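Local coordinates for protein manganese-dependent inorganic pyrophosphatase (Methanocaldococcus jannaschii, PDB 2EB0) that probably hydrolyses inorganic diphosphate to two phosphates with the help of two manganese ions held in each subunit, at residues B[5-10]-B[202-207]; B[14-19]-B[137-142]; B[272-277]-B[302-307]. All blocks are in the same frame, centred on the assembly; numbering follows the deposited sequence.

In the fold
Interaction 1 spans the two halves of the subunit, the DHH half with the manganese and the DHHA2 half, and is buried beside the metal. Interaction 2 lies wholly in the DHH half, where helix 12-25, which follows the metal loop 5-10, packs on helix 134-148; interactions 1 and 2 touch at His7 and Ser14. Interaction 3 ties two helices of the DHHA2 half toward the surface, about 34 Å from interaction 2, centre to centre, on the opposite side of the chain's centre. The chemistry follows place: metal ligand, side-chain amide hydrogen bond and a lysine over a ring in the cleft; plain hydrocarbon in the core; an alanine pair edged by a lysine reaching the C-terminus.

Interaction 1. Residues B[5-10]-B[202-207]; sequences VGHKNP and DFKNFD. With MN (manganese (II) ion), chain F.
The side-chain amide of Asn9 reaches across to the main chain of Phe203: ND2 donates to Phe203 O at 2.9 Å, with a fairly straight N-H...O angle of 156°. The carbonyl oxygen lies in the amide plane, and the donor sits in the carbonyl plane on a lone pair. Nearer the metal, the CE methylene of Lys204 lies over one face of the His7 imidazole, 3.5 Å from the centroid and nearly on the normal, a CH-pi contact; the bend at chi2 (-108°) helps bring CE there, and the turn at chi4 (60°) then sets NZ. This is the interdomain cleft of a family II pyrophosphatase, with the DHH loop on one side and residues 202-207 of the DHHA2 domain on the other. His7 NE2 binds manganese at 2.4 Å, a site completed by Asp11 and Asp66, while His7 ND1 donates to Lys8 O at 2.8 Å; with both ring nitrogens engaged, metal and bond together help fix the ring's turn. Were Asn9 an alanine, the Phe203 carbonyl would probably lose this donor and the loop its tie to the second domain. Lys204 NZ lies near the manganese with Arg293 beside it, positive charge probably suited to an anion such as diphosphate.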
loop_
_atom_site.group_PDB
_atom_site.type_symbol
_atom_site.label_atom_id
_atom_site.label_comp_id
_atom_site.label_asym_id
_atom_site.label_seq_id
_atom_site.Cartn_x
_atom_site.Cartn_y
_atom_site.Cartn_z
ATOM N N VAL B 5 14.817 2.356 7.737
ATOM C CA VAL B 5 15.760 2.593 6.649
ATOM C C VAL B 5 15.153 3.155 5.376
ATOM O O VAL B 5 14.023 2.830 5.009
ATOM C CB VAL B 5 16.503 1.299 6.247
ATOM C CG1 VAL B 5 17.834 1.655 5.611
ATOM C CG2 VAL B 5 16.704 0.403 7.451
ATOM N N GLY B 6 15.927 4.006 4.712
ATOM C CA GLY B 6 15.502 4.598 3.461
ATOM C C GLY B 6 16.024 3.726 2.333
ATOM O O GLY B 6 16.502 2.618 2.570
ATOM N N HIS B 7 15.959 4.227 1.110
ATOM C CA HIS B 7 16.393 3.464 -0.051
ATOM C C HIS B 7 17.863 3.633 -0.443
ATOM O O HIS B 7 18.568 4.522 0.050
ATOM C CB HIS B 7 15.511 3.833 -1.240
ATOM C CG HIS B 7 15.510 5.296 -1.559
ATOM N ND1 HIS B 7 16.646 5.978 -1.944
ATOM C CD2 HIS B 7 14.509 6.210 -1.549
ATOM C CE1 HIS B 7 16.344 7.247 -2.157
ATOM N NE2 HIS B 7 15.053 7.413 -1.925
ATOM N N LYS B 8 18.314 2.759 -1.336
ATOM C CA LYS B 8 19.680 2.817 -1.836
ATOM C C LYS B 8 19.871 4.188 -2.490
ATOM O O LYS B 8 18.905 4.783 -2.971
ATOM C CB LYS B 8 19.904 1.695 -2.843
ATOM C CG LYS B 8 19.915 0.319 -2.197
ATOM C CD LYS B 8 20.018 -0.771 -3.241
ATOM C CE LYS B 8 20.231 -2.136 -2.604
ATOM N NZ LYS B 8 20.266 -3.221 -3.630
ATOM N N ASN B 9 21.110 4.679 -2.509
ATOM C CA ASN B 9 21.415 6.001 -3.059
ATOM C C ASN B 9 20.488 6.996 -2.365
ATOM O O ASN B 9 19.735 7.726 -3.009
ATOM C CB ASN B 9 21.192 6.044 -4.575
ATOM C CG ASN B 9 22.148 5.136 -5.331
ATOM O OD1 ASN B 9 23.292 4.939 -4.920
ATOM N ND2 ASN B 9 21.689 4.594 -6.452
ATOM N N PRO B 10 20.547 7.035 -1.029
ATOM C CA PRO B 10 19.731 7.908 -0.183
ATOM C C PRO B 10 19.774 9.407 -0.463
ATOM O O PRO B 10 20.831 9.981 -0.718
ATOM C CB PRO B 10 20.234 7.585 1.220
ATOM C CG PRO B 10 21.688 7.299 0.984
ATOM C CD PRO B 10 21.623 6.409 -0.236
ATOM N N ASP B 202 21.887 9.565 -7.736
ATOM C CA ASP B 202 20.448 9.412 -7.543
ATOM C C ASP B 202 19.807 8.493 -8.573
ATOM O O ASP B 202 18.826 8.849 -9.216
ATOM C CB ASP B 202 19.788 10.798 -7.573
ATOM C CG ASP B 202 18.297 10.746 -7.321
ATOM O OD1 ASP B 202 17.864 9.987 -6.431
ATOM O OD2 ASP B 202 17.555 11.479 -8.006
ATOM N N PHE B 203 20.363 7.296 -8.708
ATOM C CA PHE B 203 19.859 6.323 -9.663
ATOM C C PHE B 203 18.904 5.350 -8.980
ATOM O O PHE B 203 19.245 4.749 -7.960
ATOM C CB PHE B 203 21.028 5.546 -10.270
ATOM C CG PHE B 203 20.724 4.940 -11.598
ATOM C CD1 PHE B 203 21.057 5.608 -12.771
ATOM C CD2 PHE B 203 20.085 3.708 -11.684
ATOM C CE1 PHE B 203 20.754 5.059 -14.017
ATOM C CE2 PHE B 203 19.776 3.149 -12.929
ATOM C CZ PHE B 203 20.112 3.828 -14.097
ATOM N N LYS B 204 17.712 5.198 -9.545
ATOM C CA LYS B 204 16.711 4.289 -8.995
ATOM C C LYS B 204 16.454 3.149 -9.971
ATOM O O LYS B 204 16.387 3.361 -11.181
ATOM C CB LYS B 204 15.399 5.036 -8.733
ATOM C CG LYS B 204 15.404 5.907 -7.502
ATOM C CD LYS B 204 14.545 5.293 -6.405
ATOM C CE LYS B 204 14.589 6.119 -5.122
ATOM N NZ LYS B 204 14.101 7.508 -5.333
ATOM N N ASN B 205 16.320 1.941 -9.441
ATOM C CA ASN B 205 16.055 0.771 -10.270
ATOM C C ASN B 205 14.625 0.312 -10.062
ATOM O O ASN B 205 14.105 0.408 -8.954
ATOM C CB ASN B 205 17.023 -0.351 -9.911
ATOM C CG ASN B 205 18.443 -0.016 -10.282
ATOM O OD1 ASN B 205 18.704 0.464 -11.384
ATOM N ND2 ASN B 205 19.374 -0.271 -9.373
ATOM N N PHE B 206 13.982 -0.167 -11.123
ATOM C CA PHE B 206 12.594 -0.632 -11.031
ATOM C C PHE B 206 12.362 -1.934 -11.775
ATOM O O PHE B 206 13.179 -2.362 -12.597
ATOM C CB PHE B 206 11.605 0.371 -11.646
ATOM C CG PHE B 206 11.676 1.753 -11.073
ATOM C CD1 PHE B 206 12.718 2.613 -11.415
ATOM C CD2 PHE B 206 10.690 2.202 -10.198
ATOM C CE1 PHE B 206 12.781 3.903 -10.895
ATOM C CE2 PHE B 206 10.737 3.486 -9.667
ATOM C CZ PHE B 206 11.786 4.344 -10.014
ATOM N N ASP B 207 11.217 -2.543 -11.487
ATOM C CA ASP B 207 10.806 -3.754 -12.167
ATOM C C ASP B 207 9.467 -3.387 -12.799
ATOM O O ASP B 207 8.468 -3.220 -12.098
ATOM C CB ASP B 207 10.605 -4.911 -11.193
ATOM C CG ASP B 207 10.204 -6.197 -11.900
ATOM O OD1 ASP B 207 9.756 -7.149 -11.225
ATOM O OD2 ASP B 207 10.344 -6.262 -13.138
HETATM MN MN MN F . 13.860 9.477 -1.733
#

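Interaction 2. Residues B[14-19]-B[137-142]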
loop_
_atom_site.group_PDB
_atom_site.type_symbol
_atom_site.label_atom_id
_atom_site.label_comp_id
_atom_site.label_asym_id
_atom_site.label_seq_id
_atom_site.Cartn_x
_atom_site.Cartn_y
_atom_site.Cartn_z
ATOM N N SER B 14 15.022 10.438 2.501
ATOM C CA SER B 14 15.320 9.110 3.025
ATOM C C SER B 14 16.093 9.133 4.346
ATOM O O SER B 14 15.830 8.327 5.237
ATOM C CB SER B 14 16.130 8.308 1.998
ATOM O OG SER B 14 15.292 7.475 1.214
ATOM N N ILE B 15 17.056 10.045 4.457
ATOM C CA ILE B 15 17.886 10.158 5.652
ATOM C C ILE B 15 17.121 10.782 6.809
ATOM O O ILE B 15 17.046 10.196 7.885
ATOM C CB ILE B 15 19.163 10.980 5.349
ATOM C CG1 ILE B 15 20.023 10.227 4.325
ATOM C CG2 ILE B 15 19.954 11.250 6.623
ATOM C CD1 ILE B 15 20.548 8.887 4.818
ATOM N N ALA B 16 16.550 11.961 6.578
ATOM C CA ALA B 16 15.777 12.666 7.594
ATOM C C ALA B 16 14.596 11.831 8.092
ATOM O O ALA B 16 14.380 11.709 9.296
ATOM C CB ALA B 16 15.273 13.995 7.035
ATOM N N SER B 17 13.829 11.256 7.171
ATOM C CA SER B 17 12.685 10.439 7.563
ATOM C C SER B 17 13.086 9.220 8.385
ATOM O O SER B 17 12.339 8.783 9.255
ATOM C CB SER B 17 11.902 9.994 6.331
ATOM O OG SER B 17 11.275 11.103 5.707
ATOM N N ALA B 18 14.259 8.664 8.107
ATOM C CA ALA B 18 14.736 7.501 8.849
ATOM C C ALA B 18 15.096 7.909 10.271
ATOM O O ALA B 18 14.738 7.236 11.236
ATOM C CB ALA B 18 15.962 6.899 8.160
ATOM N N ILE B 19 15.815 9.019 10.383
ATOM C CA ILE B 19 16.249 9.533 11.674
ATOM C C ILE B 19 15.067 9.945 12.552
ATOM O O ILE B 19 14.951 9.509 13.694
ATOM C CB ILE B 19 17.214 10.748 11.477
ATOM C CG1 ILE B 19 18.583 10.247 11.029
ATOM C CG2 ILE B 19 17.336 11.555 12.758
ATOM C CD1 ILE B 19 19.519 11.344 10.611
ATOM N N ALA B 137 13.161 18.992 13.590
ATOM C CA ALA B 137 12.166 19.749 12.833
ATOM C C ALA B 137 12.877 20.321 11.601
ATOM O O ALA B 137 12.293 20.428 10.518
ATOM C CB ALA B 137 11.592 20.874 13.680
ATOM N N GLY B 138 14.148 20.670 11.783
ATOM C CA GLY B 138 14.942 21.205 10.694
ATOM C C GLY B 138 15.180 20.175 9.606
ATOM O O GLY B 138 15.221 20.523 8.428
ATOM N N LEU B 139 15.350 18.908 9.986
ATOM C CA LEU B 139 15.576 17.854 8.994
ATOM C C LEU B 139 14.324 17.610 8.170
ATOM O O LEU B 139 14.394 17.445 6.953
ATOM C CB LEU B 139 15.972 16.528 9.647
ATOM C CG LEU B 139 17.257 16.379 10.456
ATOM C CD1 LEU B 139 17.471 14.890 10.685
ATOM C CD2 LEU B 139 18.459 16.982 9.731
ATOM N N LEU B 140 13.178 17.569 8.843
ATOM C CA LEU B 140 11.916 17.346 8.159
ATOM C C LEU B 140 11.696 18.478 7.175
ATOM O O LEU B 140 11.234 18.265 6.049
ATOM C CB LEU B 140 10.760 17.296 9.155
ATOM C CG LEU B 140 10.712 16.121 10.132
ATOM C CD1 LEU B 140 9.419 16.221 10.959
ATOM C CD2 LEU B 140 10.772 14.801 9.371
ATOM N N LEU B 141 12.028 19.687 7.619
ATOM C CA LEU B 141 11.893 20.879 6.799
ATOM C C LEU B 141 12.767 20.733 5.567
ATOM O O LEU B 141 12.322 20.953 4.447
ATOM C CB LEU B 141 12.335 22.117 7.578
ATOM C CG LEU B 141 12.428 23.401 6.745
ATOM C CD1 LEU B 141 11.142 23.621 5.966
ATOM C CD2 LEU B 141 12.704 24.579 7.676
ATOM N N SER B 142 14.022 20.368 5.790
ATOM C CA SER B 142 14.971 20.195 4.697
ATOM C C SER B 142 14.481 19.121 3.725
ATOM O O SER B 142 14.576 19.277 2.506
ATOM C CB SER B 142 16.339 19.795 5.253
ATOM O OG SER B 142 16.738 20.690 6.271
#
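Leu139 carries the contact from residues 137-142, touching Ala16 with its base and Ile19 with its end. One step before it, Gly138 serves its own helix: its carbonyl oxygen accepts from Ser142 N and from Ser142 OG, the latter at 2.6 Å, the two donors coming from opposite faces of the carbonyl plane. At Leu139 the helices come close, CA to CA 5.4 Å from Ala16. The methyl of Ala16 fits against the backbone here, with its CB 3.6 Å from Leu139 O and 3.7 Å from Leu139 CB. The leucine sends CG to the side away from its carbonyl carbon (chi1 -63°), which carries CD1 out to Ile19; there CD1 lies 3.9 Å from CG2 of Ile19, the branch that stands anti to the isoleucine's backbone N, and the two side chains cross at about a right angle. Leu140 follows at the flank and turns to Ala110 and Leu167 of neighbouring helices. Ser142, a turn on from Gly138, rests on Val42 of helix 37-45, as Leu139 does. The pair belongs to the helical layer of the DHH domain, and helix 12-25 leads back to the metal site: Ser17 OG bonds to Asp13, and Ser14 OG to Asp66, both manganese ligands. With only hydrocarbon and one carbonyl oxygen meeting, the join rests on close fit, and the small side chain of Ala16 probably allows so close an approach.

Interaction 3. Residues B[272-277]-B[302-307]; sequences FEKAFN and ERAYNG
Alongside the meeting of Ala275 with Ala304, CD1 of Phe276 lies over the centre of one face of the Phe272 ring, 3.6 Å above its plane. Phe272 also rests on Val250 of strand 248-255, and Phe276 on Val297, Pro300 and Leu301 of helix 293-306, so the rings help join the end of helix 269-275 to the sheet and to the C-terminal helix. Between the helices themselves the alanines make the close approach, CB of Ala275 to CB of Ala304 at 3.8 Å. Their CA atoms are 5.2 Å apart, a nearness that larger side chains at these two positions would probably prevent. Further out, Lys274 runs across to the other helix. With CG anti to the backbone N (chi1 176°) and the rest of the chain extended, its NZ donates a hydrogen bond to Ala304 O at 3.2 Å, the donor tilted 18° from the carbonyl plane. NZ also forms a long salt bridge, 3.7 Å, with Gly307 OXT of the poorly ordered C-terminal carboxylate. These two helices of the DHHA2 domain lie far from the manganese, and Thr96 of the second subunit packs on Glu302, Arg303 and Asn306. The amine of Lys274 holds the Ala304 carbonyl and, more loosely, may balance the terminal carboxylate, a positive charge that probably complements the negative end of helix 293-306, while the methyl pair supplies the apolar grip beneath it.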
loop_
_atom_site.group_PDB
_atom_site.type_symbol
_atom_site.label_atom_id
_atom_site.label_comp_id
_atom_site.label_asym_id
_atom_site.label_seq_id
_atom_site.Cartn_x
_atom_site.Cartn_y
_atom_site.Cartn_z
ATOM N N PHE B 272 9.864 3.949 -24.597
ATOM C CA PHE B 272 9.928 5.307 -24.065
ATOM C C PHE B 272 9.057 6.227 -24.918
ATOM O O PHE B 272 8.210 6.971 -24.408
ATOM C CB PHE B 272 11.370 5.817 -24.101
ATOM C CG PHE B 272 11.526 7.225 -23.600
ATOM C CD1 PHE B 272 11.753 7.477 -22.251
ATOM C CD2 PHE B 272 11.426 8.302 -24.476
ATOM C CE1 PHE B 272 11.880 8.784 -21.777
ATOM C CE2 PHE B 272 11.548 9.613 -24.020
ATOM C CZ PHE B 272 11.777 9.854 -22.662
ATOM N N GLU B 273 9.289 6.171 -26.223
ATOM C CA GLU B 273 8.542 6.984 -27.166
ATOM C C GLU B 273 7.053 6.697 -27.045
ATOM O O GLU B 273 6.231 7.584 -27.235
ATOM C CB GLU B 273 9.022 6.710 -28.590
ATOM C CG GLU B 273 10.375 7.319 -28.912
ATOM C CD GLU B 273 10.890 6.884 -30.275
ATOM O OE1 GLU B 273 11.755 7.590 -30.846
ATOM O OE2 GLU B 273 10.433 5.826 -30.769
ATOM N N LYS B 274 6.714 5.451 -26.731
ATOM C CA LYS B 274 5.317 5.070 -26.571
ATOM C C LYS B 274 4.815 5.690 -25.267
ATOM O O LYS B 274 3.734 6.275 -25.206
ATOM C CB LYS B 274 5.186 3.545 -26.505
ATOM C CG LYS B 274 3.768 3.062 -26.237
ATOM C CD LYS B 274 3.723 1.571 -25.937
ATOM C CE LYS B 274 2.341 1.152 -25.459
ATOM N NZ LYS B 274 2.316 -0.231 -24.888
ATOM N N ALA B 275 5.628 5.564 -24.227
ATOM C CA ALA B 275 5.284 6.091 -22.919
ATOM C C ALA B 275 5.030 7.601 -22.928
ATOM O O ALA B 275 4.137 8.080 -22.233
ATOM C CB ALA B 275 6.403 5.749 -21.919
ATOM N N PHE B 276 5.792 8.345 -23.727
ATOM C CA PHE B 276 5.640 9.796 -23.746
ATOM C C PHE B 276 5.100 10.461 -25.004
ATOM O O PHE B 276 5.322 11.657 -25.217
ATOM C CB PHE B 276 6.966 10.452 -23.347
ATOM C CG PHE B 276 7.438 10.050 -21.983
ATOM C CD1 PHE B 276 8.202 8.898 -21.807
ATOM C CD2 PHE B 276 7.040 10.772 -20.858
ATOM C CE1 PHE B 276 8.558 8.466 -20.531
ATOM C CE2 PHE B 276 7.391 10.350 -19.576
ATOM C CZ PHE B 276 8.149 9.194 -19.410
ATOM N N ASN B 277 4.384 9.703 -25.826
ATOM C CA ASN B 277 3.800 10.247 -27.045
ATOM C C ASN B 277 4.776 11.166 -27.757
ATOM O O ASN B 277 4.402 12.257 -28.183
ATOM C CB ASN B 277 2.530 11.040 -26.724
ATOM C CG ASN B 277 1.441 10.188 -26.105
ATOM O OD1 ASN B 277 1.587 9.677 -24.998
ATOM N ND2 ASN B 277 0.337 10.034 -26.823
ATOM N N GLU B 302 5.826 2.855 -16.701
ATOM C CA GLU B 302 5.412 1.533 -16.235
ATOM C C GLU B 302 4.078 1.137 -16.854
ATOM O O GLU B 302 3.798 -0.045 -17.019
ATOM C CB GLU B 302 5.293 1.468 -14.714
ATOM C CG GLU B 302 4.669 0.161 -14.242
ATOM C CD GLU B 302 4.721 -0.020 -12.738
ATOM O OE1 GLU B 302 4.457 0.961 -12.009
ATOM O OE2 GLU B 302 5.016 -1.152 -12.290
ATOM N N ARG B 303 3.250 2.121 -17.187
ATOM C CA ARG B 303 1.971 1.816 -17.805
ATOM C C ARG B 303 2.219 1.313 -19.214
ATOM O O ARG B 303 1.543 0.399 -19.677
ATOM C CB ARG B 303 1.058 3.041 -17.837
ATOM C CG ARG B 303 0.193 3.187 -16.596
ATOM C CD ARG B 303 -1.027 4.049 -16.881
ATOM N NE ARG B 303 -0.656 5.420 -17.214
ATOM C CZ ARG B 303 -0.242 6.317 -16.324
ATOM N NH1 ARG B 303 -0.152 5.987 -15.040
ATOM N NH2 ARG B 303 0.087 7.542 -16.719
ATOM N N ALA B 304 3.196 1.905 -19.892
ATOM C CA ALA B 304 3.531 1.483 -21.247
ATOM C C ALA B 304 4.039 0.042 -21.226
ATOM O O ALA B 304 3.619 -0.783 -22.030
ATOM C CB ALA B 304 4.593 2.402 -21.843
ATOM N N TYR B 305 4.937 -0.256 -20.292
ATOM C CA TYR B 305 5.500 -1.593 -20.181
ATOM C C TYR B 305 4.505 -2.713 -19.925
ATOM O O TYR B 305 4.510 -3.718 -20.634
ATOM C CB TYR B 305 6.562 -1.643 -19.087
ATOM C CG TYR B 305 7.960 -1.413 -19.591
ATOM C CD1 TYR B 305 8.490 -0.129 -19.667
ATOM C CD2 TYR B 305 8.755 -2.482 -19.995
ATOM C CE1 TYR B 305 9.784 0.087 -20.128
ATOM C CE2 TYR B 305 10.054 -2.277 -20.466
ATOM C CZ TYR B 305 10.561 -0.989 -20.526
ATOM O OH TYR B 305 11.844 -0.777 -20.971
ATOM N N ASN B 306 3.661 -2.568 -18.909
ATOM C CA ASN B 306 2.717 -3.637 -18.631
ATOM C C ASN B 306 1.444 -3.498 -19.455
ATOM O O ASN B 306 0.716 -4.469 -19.661
ATOM C CB ASN B 306 2.397 -3.716 -17.129
ATOM C CG ASN B 306 1.655 -2.514 -16.622
ATOM O OD1 ASN B 306 0.854 -1.926 -17.336
ATOM N ND2 ASN B 306 1.896 -2.153 -15.367
ATOM N N GLY B 307 1.189 -2.289 -19.939
ATOM C CA GLY B 307 0.011 -2.058 -20.748
ATOM C C GLY B 307 0.059 -2.948 -21.972
ATOM O O GLY B 307 -0.937 -3.656 -22.234
ATOM O OXT GLY B 307 1.098 -2.939 -22.668
#